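Local coordinates for protein histone-lysine N-methyltransferase family member SUVH9 (Arabidopsis thaliana, PDB 4NJ5) that acts in gene silencing without binding S-adenosylmethionine or methylating histones, and may instead bind methylated DNA and recruit RNA polymerase V to chromatin, at residues G249-D254 with S272-L277; V262-F267 with K357-R362; Y278-A283 with S452-V457. All blocks are in the same frame, centred on the assembly; numbering follows the deposited sequence.

Interaction 1 (G249-D254 with S272-L277); sequences GYINFD and SDQEPL
Ile251 turns its CG2 methyl anti to its own backbone N and its CG1 branch anti to the carbonyl carbon (chi1 -57°), which turns CG2 to Gln274 and Leu277 and the CG1 branch to Gln274. Gln274 likewise carries CG anti to its carbonyl carbon (chi1 -58°) and then runs extended, laying its amide group beside the isoleucine. Ile251 CG2 is the hub: it lies 3.6 Å from Gln274 CD, within van der Waals reach of both OE1 and NE2, and 3.7 Å from Leu277 CD2. The longer branch ends on the aliphatic part of the glutamine, Ile251 CD1 being 3.8 Å from Gln274 CG. A beta-branched residue suits this corner because its two arms grip the glutamine at separate points while the short one also reaches the leucine. Here strand 250-252, an edge strand of a four-stranded mixed sheet, is joined to the loop between strands 264-267 and 280-281, and both Ile251 and Leu277 also touch Leu266 on the adjacent strand. Leu277 spreads its methyls, CD1 approaching Asn252 CB at 4.1 Å, so only the aliphatic base of the asparagine is used. The amide oxygen serves its own chain: Asn252 OD1 accepts from Asp254 N at 2.8 Å, an Asx turn that bends the chain as it leaves the strand. On the other segment, Leu277 N donates to Gln274 O at 3.2 Å, drawing the two side chains that meet Ile251 onto one short turn.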
loop_
_atom_site.group_PDB
_atom_site.type_symbol
_atom_site.label_atom_id
_atom_site.label_comp_id
_atom_site.label_asym_id
_atom_site.label_seq_id
_atom_site.Cartn_x
_atom_site.Cartn_y
_atom_site.Cartn_z
ATOM N N GLY A 249 -2.737 -6.000 -26.713
ATOM C CA GLY A 249 -1.668 -5.459 -25.891
ATOM C C GLY A 249 -0.803 -6.500 -25.209
ATOM O O GLY A 249 0.413 -6.340 -25.097
ATOM N N TYR A 250 -1.430 -7.572 -24.743
ATOM C CA TYR A 250 -0.703 -8.596 -24.004
ATOM C C TYR A 250 0.150 -9.482 -24.906
ATOM O O TYR A 250 -0.345 -10.401 -25.564
ATOM C CB TYR A 250 -1.646 -9.419 -23.123
ATOM C CG TYR A 250 -2.085 -8.673 -21.885
ATOM C CD1 TYR A 250 -1.186 -8.407 -20.861
ATOM C CD2 TYR A 250 -3.390 -8.228 -21.741
ATOM C CE1 TYR A 250 -1.576 -7.723 -19.725
ATOM C CE2 TYR A 250 -3.790 -7.543 -20.608
ATOM C CZ TYR A 250 -2.879 -7.293 -19.604
ATOM O OH TYR A 250 -3.271 -6.609 -18.477
ATOM N N ILE A 251 1.441 -9.175 -24.932
ATOM C CA ILE A 251 2.415 -9.922 -25.711
ATOM C C ILE A 251 2.615 -11.296 -25.102
ATOM O O ILE A 251 2.616 -12.306 -25.802
ATOM C CB ILE A 251 3.773 -9.202 -25.707
ATOM C CG1 ILE A 251 3.624 -7.779 -26.248
ATOM C CG2 ILE A 251 4.801 -9.993 -26.499
ATOM C CD1 ILE A 251 4.715 -6.844 -25.786
ATOM N N ASN A 252 2.778 -11.317 -23.783
ATOM C CA ASN A 252 3.067 -12.541 -23.053
ATOM C C ASN A 252 2.585 -12.409 -21.610
ATOM O O ASN A 252 2.746 -11.354 -20.993
ATOM C CB ASN A 252 4.571 -12.814 -23.085
ATOM C CG ASN A 252 4.917 -14.232 -22.693
ATOM O OD1 ASN A 252 4.864 -14.593 -21.517
ATOM N ND2 ASN A 252 5.286 -15.045 -23.678
ATOM N N PHE A 253 1.991 -13.470 -21.070
ATOM C CA PHE A 253 1.419 -13.404 -19.726
ATOM C C PHE A 253 2.365 -13.878 -18.623
ATOM O O PHE A 253 2.013 -13.856 -17.443
ATOM C CB PHE A 253 0.085 -14.151 -19.655
ATOM C CG PHE A 253 -1.087 -13.332 -20.113
ATOM C CD1 PHE A 253 -1.444 -12.178 -19.434
ATOM C CD2 PHE A 253 -1.834 -13.717 -21.216
ATOM C CE1 PHE A 253 -2.521 -11.418 -19.850
ATOM C CE2 PHE A 253 -2.911 -12.964 -21.636
ATOM C CZ PHE A 253 -3.256 -11.812 -20.953
ATOM N N ASP A 254 3.566 -14.294 -19.011
ATOM C CA ASP A 254 4.589 -14.690 -18.048
ATOM C C ASP A 254 5.983 -14.659 -18.675
ATOM O O ASP A 254 6.403 -15.636 -19.296
ATOM C CB ASP A 254 4.292 -16.086 -17.488
ATOM C CG ASP A 254 5.193 -16.450 -16.326
ATOM O OD1 ASP A 254 5.803 -15.526 -15.749
ATOM O OD2 ASP A 254 5.284 -17.650 -15.985
ATOM N N SER A 272 5.129 -1.936 -31.174
ATOM C CA SER A 272 5.470 -3.338 -31.402
ATOM C C SER A 272 6.729 -3.808 -30.669
ATOM O O SER A 272 7.184 -4.934 -30.869
ATOM C CB SER A 272 5.605 -3.606 -32.899
ATOM O OG SER A 272 4.406 -3.281 -33.575
ATOM N N ASP A 273 7.289 -2.948 -29.826
ATOM C CA ASP A 273 8.506 -3.295 -29.102
ATOM C C ASP A 273 8.256 -4.415 -28.098
ATOM O O ASP A 273 7.281 -4.389 -27.347
ATOM C CB ASP A 273 9.074 -2.079 -28.371
ATOM C CG ASP A 273 10.506 -2.293 -27.923
ATOM O OD1 ASP A 273 11.358 -2.597 -28.786
ATOM O OD2 ASP A 273 10.783 -2.170 -26.711
ATOM N N GLN A 274 9.146 -5.400 -28.086
ATOM C CA GLN A 274 9.018 -6.532 -27.181
ATOM C C GLN A 274 10.343 -6.867 -26.514
ATOM O O GLN A 274 10.641 -8.036 -26.298
ATOM C CB GLN A 274 8.498 -7.756 -27.940
ATOM C CG GLN A 274 7.160 -7.580 -28.644
ATOM C CD GLN A 274 6.695 -8.853 -29.324
ATOM O OE1 GLN A 274 7.395 -9.867 -29.303
ATOM N NE2 GLN A 274 5.512 -8.810 -29.926
ATOM N N GLU A 275 11.129 -5.839 -26.200
ATOM C CA GLU A 275 12.453 -6.011 -25.583
ATOM C C GLU A 275 12.554 -6.934 -24.348
ATOM O O GLU A 275 13.477 -7.743 -24.276
ATOM C CB GLU A 275 13.106 -4.654 -25.276
ATOM C CG GLU A 275 14.387 -4.761 -24.446
ATOM C CD GLU A 275 15.134 -3.442 -24.307
ATOM O OE1 GLU A 275 15.825 -3.045 -25.271
ATOM O OE2 GLU A 275 15.046 -2.812 -23.228
ATOM N N PRO A 276 11.626 -6.814 -23.375
ATOM C CA PRO A 276 11.765 -7.649 -22.173
ATOM C C PRO A 276 11.835 -9.153 -22.447
ATOM O O PRO A 276 12.455 -9.879 -21.669
ATOM C CB PRO A 276 10.503 -7.316 -21.369
ATOM C CG PRO A 276 10.174 -5.931 -21.766
ATOM C CD PRO A 276 10.515 -5.851 -23.229
ATOM N N LEU A 277 11.218 -9.604 -23.534
ATOM C CA LEU A 277 11.263 -11.011 -23.929
ATOM C C LEU A 277 12.692 -11.481 -24.205
ATOM O O LEU A 277 13.050 -12.623 -23.928
ATOM C CB LEU A 277 10.403 -11.225 -25.176
ATOM C CG LEU A 277 9.079 -11.981 -25.047
ATOM C CD1 LEU A 277 8.457 -11.790 -23.679
ATOM C CD2 LEU A 277 8.109 -11.540 -26.132
#

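Interaction 2 (V262-F267 with K357-R362); sequences VPVYLF and KGLRNR
The approach to two neighbouring parallel strands, 264-267 and 363-367 of a mixed four-stranded sheet, is packed here by side chains and one bridging water. Val262 points into the 357-362 segment and divides its methyls: CG2 sits 3.7 Å from Leu359 CG and 3.3 Å from Asn361 O, while CG1 rests 3.6 Å from Arg360 O. The compact, branched valine fits between a leucine and a run of carbonyls, its side chain crossing that of Leu359 at about a right angle. Val264 CG2 adds a looser touch to Leu359 CD2. The water donates to Pro263 O at 2.9 Å and to Asn361 O at 2.8 Å, linking two acceptors that cannot bond each other. Arg362 extends with CG anti to the backbone N, and its CD comes to 3.7 Å from Tyr265 OH; the bend at chi3 (-89°) then turns NE to 3.6 Å from Pro263 CG. The planes of the Tyr265 ring and the Arg362 guanidinium stand 64° apart, so the two do not stack, and the tyrosine hydroxyl is hydrogen-bonded to Leu238 O. Beyond this point Tyr265 pairs by backbone bonds with Leu363 and Val365, as expected where two strands distant in sequence come together as parallel neighbours in a mixed beta sheet.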
loop_
_atom_site.group_PDB
_atom_site.type_symbol
_atom_site.label_atom_id
_atom_site.label_comp_id
_atom_site.label_asym_id
_atom_site.label_seq_id
_atom_site.Cartn_x
_atom_site.Cartn_y
_atom_site.Cartn_z
ATOM N N VAL A 262 4.448 -16.831 -9.486
ATOM C CA VAL A 262 3.324 -16.111 -10.068
ATOM C C VAL A 262 3.736 -15.593 -11.445
ATOM O O VAL A 262 4.913 -15.309 -11.676
ATOM C CB VAL A 262 2.855 -14.951 -9.163
ATOM C CG1 VAL A 262 2.061 -15.490 -7.985
ATOM C CG2 VAL A 262 4.042 -14.127 -8.685
ATOM N N PRO A 263 2.775 -15.494 -12.376
ATOM C CA PRO A 263 3.091 -15.025 -13.731
ATOM C C PRO A 263 3.440 -13.541 -13.757
ATOM O O PRO A 263 2.902 -12.779 -12.959
ATOM C CB PRO A 263 1.789 -15.279 -14.500
ATOM C CG PRO A 263 0.721 -15.300 -13.452
ATOM C CD PRO A 263 1.364 -15.897 -12.238
ATOM N N VAL A 264 4.343 -13.144 -14.651
ATOM C CA VAL A 264 4.695 -11.736 -14.804
ATOM C C VAL A 264 4.212 -11.220 -16.152
ATOM O O VAL A 264 4.736 -11.605 -17.195
ATOM C CB VAL A 264 6.212 -11.499 -14.687
ATOM C CG1 VAL A 264 6.522 -10.010 -14.793
ATOM C CG2 VAL A 264 6.735 -12.058 -13.375
ATOM N N TYR A 265 3.213 -10.346 -16.124
ATOM C CA TYR A 265 2.586 -9.872 -17.354
ATOM C C TYR A 265 3.501 -8.964 -18.164
ATOM O O TYR A 265 4.326 -8.241 -17.610
ATOM C CB TYR A 265 1.302 -9.102 -17.050
ATOM C CG TYR A 265 0.121 -9.936 -16.610
ATOM C CD1 TYR A 265 0.258 -11.280 -16.280
ATOM C CD2 TYR A 265 -1.142 -9.369 -16.532
ATOM C CE1 TYR A 265 -0.837 -12.028 -15.878
ATOM C CE2 TYR A 265 -2.233 -10.102 -16.137
ATOM C CZ TYR A 265 -2.082 -11.428 -15.808
ATOM O OH TYR A 265 -3.186 -12.145 -15.415
ATOM N N LEU A 266 3.334 -8.999 -19.482
ATOM C CA LEU A 266 4.019 -8.071 -20.370
ATOM C C LEU A 266 2.999 -7.427 -21.298
ATOM O O LEU A 266 2.390 -8.103 -22.126
ATOM C CB LEU A 266 5.091 -8.788 -21.187
ATOM C CG LEU A 266 5.806 -7.876 -22.184
ATOM C CD1 LEU A 266 6.580 -6.798 -21.443
ATOM C CD2 LEU A 266 6.719 -8.668 -23.103
ATOM N N PHE A 267 2.819 -6.120 -21.159
ATOM C CA PHE A 267 1.757 -5.414 -21.863
ATOM C C PHE A 267 2.298 -4.258 -22.689
ATOM O O PHE A 267 3.172 -3.523 -22.242
ATOM C CB PHE A 267 0.730 -4.896 -20.859
ATOM C CG PHE A 267 -0.458 -4.243 -21.494
ATOM C CD1 PHE A 267 -1.464 -5.010 -22.058
ATOM C CD2 PHE A 267 -0.576 -2.862 -21.522
ATOM C CE1 PHE A 267 -2.564 -4.414 -22.643
ATOM C CE2 PHE A 267 -1.674 -2.259 -22.103
ATOM C CZ PHE A 267 -2.669 -3.036 -22.665
ATOM N N LYS A 357 10.971 -16.080 0.447
ATOM C CA LYS A 357 9.785 -16.623 -0.223
ATOM C C LYS A 357 9.729 -16.244 -1.701
ATOM O O LYS A 357 9.082 -16.920 -2.496
ATOM C CB LYS A 357 8.502 -16.119 0.447
ATOM C CG LYS A 357 7.829 -17.101 1.388
ATOM C CD LYS A 357 8.535 -17.152 2.723
ATOM C CE LYS A 357 7.725 -17.920 3.750
ATOM N NZ LYS A 357 8.617 -18.577 4.747
ATOM N N GLY A 358 10.384 -15.143 -2.058
ATOM C CA GLY A 358 10.376 -14.663 -3.430
ATOM C C GLY A 358 9.075 -13.974 -3.808
ATOM O O GLY A 358 8.164 -13.869 -2.990
ATOM N N LEU A 359 8.991 -13.507 -5.051
ATOM C CA LEU A 359 7.813 -12.792 -5.536
ATOM C C LEU A 359 6.538 -13.622 -5.385
ATOM O O LEU A 359 6.529 -14.818 -5.678
ATOM C CB LEU A 359 8.003 -12.374 -6.997
ATOM C CG LEU A 359 6.780 -11.799 -7.724
ATOM C CD1 LEU A 359 6.373 -10.451 -7.144
ATOM C CD2 LEU A 359 7.031 -11.690 -9.225
ATOM N N ARG A 360 5.473 -12.976 -4.918
ATOM C CA ARG A 360 4.186 -13.635 -4.718
ATOM C C ARG A 360 3.039 -12.767 -5.234
ATOM O O ARG A 360 1.886 -13.201 -5.268
ATOM C CB ARG A 360 3.964 -13.926 -3.235
ATOM C CG ARG A 360 3.532 -12.704 -2.444
ATOM C CD ARG A 360 3.786 -12.879 -0.956
ATOM N NE ARG A 360 3.538 -11.647 -0.210
ATOM C CZ ARG A 360 4.388 -10.626 -0.144
ATOM N NH1 ARG A 360 5.546 -10.676 -0.789
ATOM N NH2 ARG A 360 4.074 -9.548 0.561
ATOM N N ASN A 361 3.360 -11.536 -5.620
ATOM C CA ASN A 361 2.368 -10.620 -6.172
ATOM C C ASN A 361 2.338 -10.672 -7.697
ATOM O O ASN A 361 3.353 -10.944 -8.337
ATOM C CB ASN A 361 2.642 -9.191 -5.702
ATOM C CG ASN A 361 2.303 -8.986 -4.241
ATOM O OD1 ASN A 361 3.187 -8.766 -3.414
ATOM N ND2 ASN A 361 1.016 -9.058 -3.912
ATOM N N ARG A 362 1.174 -10.414 -8.282
ATOM C CA ARG A 362 1.062 -10.421 -9.734
ATOM C C ARG A 362 1.426 -9.045 -10.286
ATOM O O ARG A 362 0.747 -8.053 -10.018
ATOM C CB ARG A 362 -0.344 -10.843 -10.171
ATOM C CG ARG A 362 -0.449 -11.260 -11.636
ATOM C CD ARG A 362 -1.799 -11.909 -11.946
ATOM N NE ARG A 362 -1.801 -13.353 -11.727
ATOM C CZ ARG A 362 -2.102 -13.939 -10.572
ATOM N NH1 ARG A 362 -2.078 -15.261 -10.473
ATOM N NH2 ARG A 362 -2.426 -13.207 -9.513
HETATM O O HOH W 1 4.153 -11.048 -11.030
#

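Interaction 3 (Y278-A283 with S452-V457); sequences YYEYLA and SKMRNV
Tyr279 and Arg455 lie almost flat on one another, ring and guanidinium planes 17° apart with centres separated by 4.2 Å, a stacked cation-pi pair. With CG between the backbone N and the carbonyl carbon (chi1 49°), the arginine chain reaches the ring, where CD makes a CH-pi contact 3.7 Å from the centroid of the Tyr279 ring; the bend at chi3 then turns the guanidinium along the face. Arg455 NE is also hydrogen-bonded to Val451 O, which helps to fix the guanidinium, while Ser452 O and Lys453 O come to the ring's edge. Tyrosine and arginine suit this partly exposed place, each joining a broad flat surface to a polar end.

Tyr281 uses its face differently. Asn456 CA lies over the ring, 3.9 Å from its centroid, in a second CH-pi contact, and Tyr281 OH accepts from Val457 N at 3.3 Å. That hydroxyl also bonds to Glu260. A phenylalanine here would keep the ring over Asn456 but would probably leave Val457 N and Glu260 without this shared partner. On the sheet face that carries Glu280 and Met454, these two side chains lie side by side, pointing the same way, and Met454 CE, swung round by the bend at chi3, meets Leu282 CD2 at 3.9 Å. The flexible methionine can follow both neighbours.

The backbones supply the frame: Glu280 N donates to Lys453 O at 3.0 Å, Arg455 N returns a weak bond to Glu280 O, and Leu282 N reaches Arg455 O at 3.0 Å from above the carbonyl plane. Glu280 thus bonds to the two residues flanking Met454, and Arg455 to the two flanking Tyr281, the pattern of a short two-stranded parallel beta sheet, here joining the pre-SET region to the SET domain.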
loop_
_atom_site.group_PDB
_atom_site.type_symbol
_atom_site.label_atom_id
_atom_site.label_comp_id
_atom_site.label_asym_id
_atom_site.label_seq_id
_atom_site.Cartn_x
_atom_site.Cartn_y
_atom_site.Cartn_z
ATOM N N TYR A 278 13.511 -10.580 -24.725
ATOM C CA TYR A 278 14.857 -10.910 -25.177
ATOM C C TYR A 278 15.920 -11.034 -24.076
ATOM O O TYR A 278 17.046 -11.434 -24.347
ATOM C CB TYR A 278 15.269 -9.903 -26.246
ATOM C CG TYR A 278 14.303 -9.860 -27.402
ATOM C CD1 TYR A 278 13.864 -11.029 -28.001
ATOM C CD2 TYR A 278 13.810 -8.652 -27.879
ATOM C CE1 TYR A 278 12.978 -10.999 -29.054
ATOM C CE2 TYR A 278 12.921 -8.614 -28.935
ATOM C CZ TYR A 278 12.512 -9.793 -29.515
ATOM O OH TYR A 278 11.629 -9.777 -30.562
ATOM N N TYR A 279 15.572 -10.684 -22.844
ATOM C CA TYR A 279 16.457 -10.980 -21.722
ATOM C C TYR A 279 16.193 -12.411 -21.284
ATOM O O TYR A 279 15.116 -12.956 -21.539
ATOM C CB TYR A 279 16.207 -10.044 -20.535
ATOM C CG TYR A 279 16.454 -8.583 -20.823
ATOM C CD1 TYR A 279 17.720 -8.029 -20.683
ATOM C CD2 TYR A 279 15.413 -7.750 -21.213
ATOM C CE1 TYR A 279 17.943 -6.687 -20.940
ATOM C CE2 TYR A 279 15.627 -6.413 -21.470
ATOM C CZ TYR A 279 16.893 -5.886 -21.333
ATOM O OH TYR A 279 17.103 -4.550 -21.593
ATOM N N GLU A 280 17.167 -13.024 -20.624
ATOM C CA GLU A 280 16.918 -14.287 -19.955
ATOM C C GLU A 280 16.432 -13.954 -18.556
ATOM O O GLU A 280 17.131 -13.282 -17.795
ATOM C CB GLU A 280 18.184 -15.137 -19.890
ATOM C CG GLU A 280 18.048 -16.360 -19.002
ATOM C CD GLU A 280 19.317 -17.180 -18.936
ATOM O OE1 GLU A 280 20.052 -17.233 -19.945
ATOM O OE2 GLU A 280 19.581 -17.767 -17.867
ATOM N N TYR A 281 15.229 -14.405 -18.222
ATOM C CA TYR A 281 14.659 -14.102 -16.920
ATOM C C TYR A 281 15.429 -14.803 -15.808
ATOM O O TYR A 281 15.756 -15.985 -15.913
ATOM C CB TYR A 281 13.177 -14.477 -16.856
ATOM C CG TYR A 281 12.472 -13.829 -15.688
ATOM C CD1 TYR A 281 11.792 -12.629 -15.843
ATOM C CD2 TYR A 281 12.511 -14.404 -14.423
ATOM C CE1 TYR A 281 11.158 -12.030 -14.775
ATOM C CE2 TYR A 281 11.883 -13.811 -13.351
ATOM C CZ TYR A 281 11.208 -12.623 -13.531
ATOM O OH TYR A 281 10.581 -12.028 -12.460
ATOM N N LEU A 282 15.714 -14.059 -14.744
ATOM C CA LEU A 282 16.463 -14.582 -13.611
ATOM C C LEU A 282 15.802 -14.127 -12.315
ATOM O O LEU A 282 15.832 -12.944 -11.977
ATOM C CB LEU A 282 17.910 -14.095 -13.674
ATOM C CG LEU A 282 18.819 -14.537 -12.529
ATOM C CD1 LEU A 282 18.922 -16.059 -12.467
ATOM C CD2 LEU A 282 20.195 -13.900 -12.657
ATOM N N ALA A 283 15.210 -15.071 -11.590
ATOM C CA ALA A 283 14.346 -14.737 -10.460
ATOM C C ALA A 283 15.115 -14.307 -9.215
ATOM O O ALA A 283 14.599 -13.560 -8.386
ATOM C CB ALA A 283 13.416 -15.900 -10.139
ATOM N N SER A 452 21.923 -6.353 -18.044
ATOM C CA SER A 452 21.778 -6.188 -19.485
ATOM C C SER A 452 21.468 -7.508 -20.189
ATOM O O SER A 452 21.083 -7.517 -21.354
ATOM C CB SER A 452 23.054 -5.584 -20.074
ATOM O OG SER A 452 24.152 -6.469 -19.916
ATOM N N LYS A 453 21.645 -8.617 -19.478
ATOM C CA LYS A 453 21.471 -9.942 -20.061
ATOM C C LYS A 453 20.467 -10.771 -19.280
ATOM O O LYS A 453 19.542 -11.340 -19.847
ATOM C CB LYS A 453 22.822 -10.666 -20.121
ATOM C CG LYS A 453 23.844 -10.028 -21.038
ATOM C CD LYS A 453 25.159 -10.796 -21.025
ATOM C CE LYS A 453 26.156 -10.217 -22.017
ATOM N NZ LYS A 453 25.614 -10.225 -23.403
ATOM N N MET A 454 20.672 -10.833 -17.971
ATOM C CA MET A 454 19.803 -11.595 -17.090
ATOM C C MET A 454 19.242 -10.683 -16.007
ATOM O O MET A 454 19.991 -9.958 -15.346
ATOM C CB MET A 454 20.565 -12.776 -16.484
ATOM C CG MET A 454 21.023 -13.786 -17.539
ATOM S SD MET A 454 22.482 -14.745 -17.082
ATOM C CE MET A 454 21.838 -15.717 -15.722
ATOM N N ARG A 455 17.921 -10.711 -15.847
ATOM C CA ARG A 455 17.219 -9.798 -14.955
ATOM C C ARG A 455 15.814 -10.316 -14.674
ATOM O O ARG A 455 15.300 -11.165 -15.403
ATOM C CB ARG A 455 17.108 -8.424 -15.610
ATOM C CG ARG A 455 16.599 -8.497 -17.041
ATOM C CD ARG A 455 15.960 -7.203 -17.480
ATOM N NE ARG A 455 16.923 -6.116 -17.618
ATOM C CZ ARG A 455 16.582 -4.835 -17.690
ATOM N NH1 ARG A 455 15.304 -4.486 -17.621
ATOM N NH2 ARG A 455 17.514 -3.903 -17.820
ATOM N N ASN A 456 15.197 -9.794 -13.616
ATOM C CA ASN A 456 13.808 -10.107 -13.291
ATOM C C ASN A 456 12.912 -8.889 -13.510
ATOM O O ASN A 456 13.354 -7.872 -14.050
ATOM C CB ASN A 456 13.685 -10.571 -11.842
ATOM C CG ASN A 456 13.872 -9.436 -10.843
ATOM O OD1 ASN A 456 14.628 -8.493 -11.086
ATOM N ND2 ASN A 456 13.184 -9.527 -9.711
ATOM N N VAL A 457 11.661 -8.998 -13.071
ATOM C CA VAL A 457 10.667 -7.944 -13.259
ATOM C C VAL A 457 11.131 -6.603 -12.681
ATOM O O VAL A 457 10.954 -5.549 -13.303
ATOM C CB VAL A 457 9.293 -8.356 -12.653
ATOM C CG1 VAL A 457 9.441 -8.769 -11.186
ATOM C CG2 VAL A 457 8.264 -7.244 -12.810
#

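In the fold
From the N terminus, the chain passes through 249-254 and 262-267, which hold neighbouring antiparallel strands of one sheet, before reaching 272-277, where interaction 1 closes a short loop. The next residues, 278-283, open interaction 3, so these two contacts follow in series. Interaction 2 crosses both: it starts at 262-267, inside the first loop, and closes only at 357-362, after the zinc-binding cysteines of the pre-SET region. Interaction 3 closes last, at 452-457 in the SET domain. Val264 links interactions 2 and 3 by packing on Val457 and Tyr281, while the bond from Leu266 N to Asn252 O joins interactions 1 and 2.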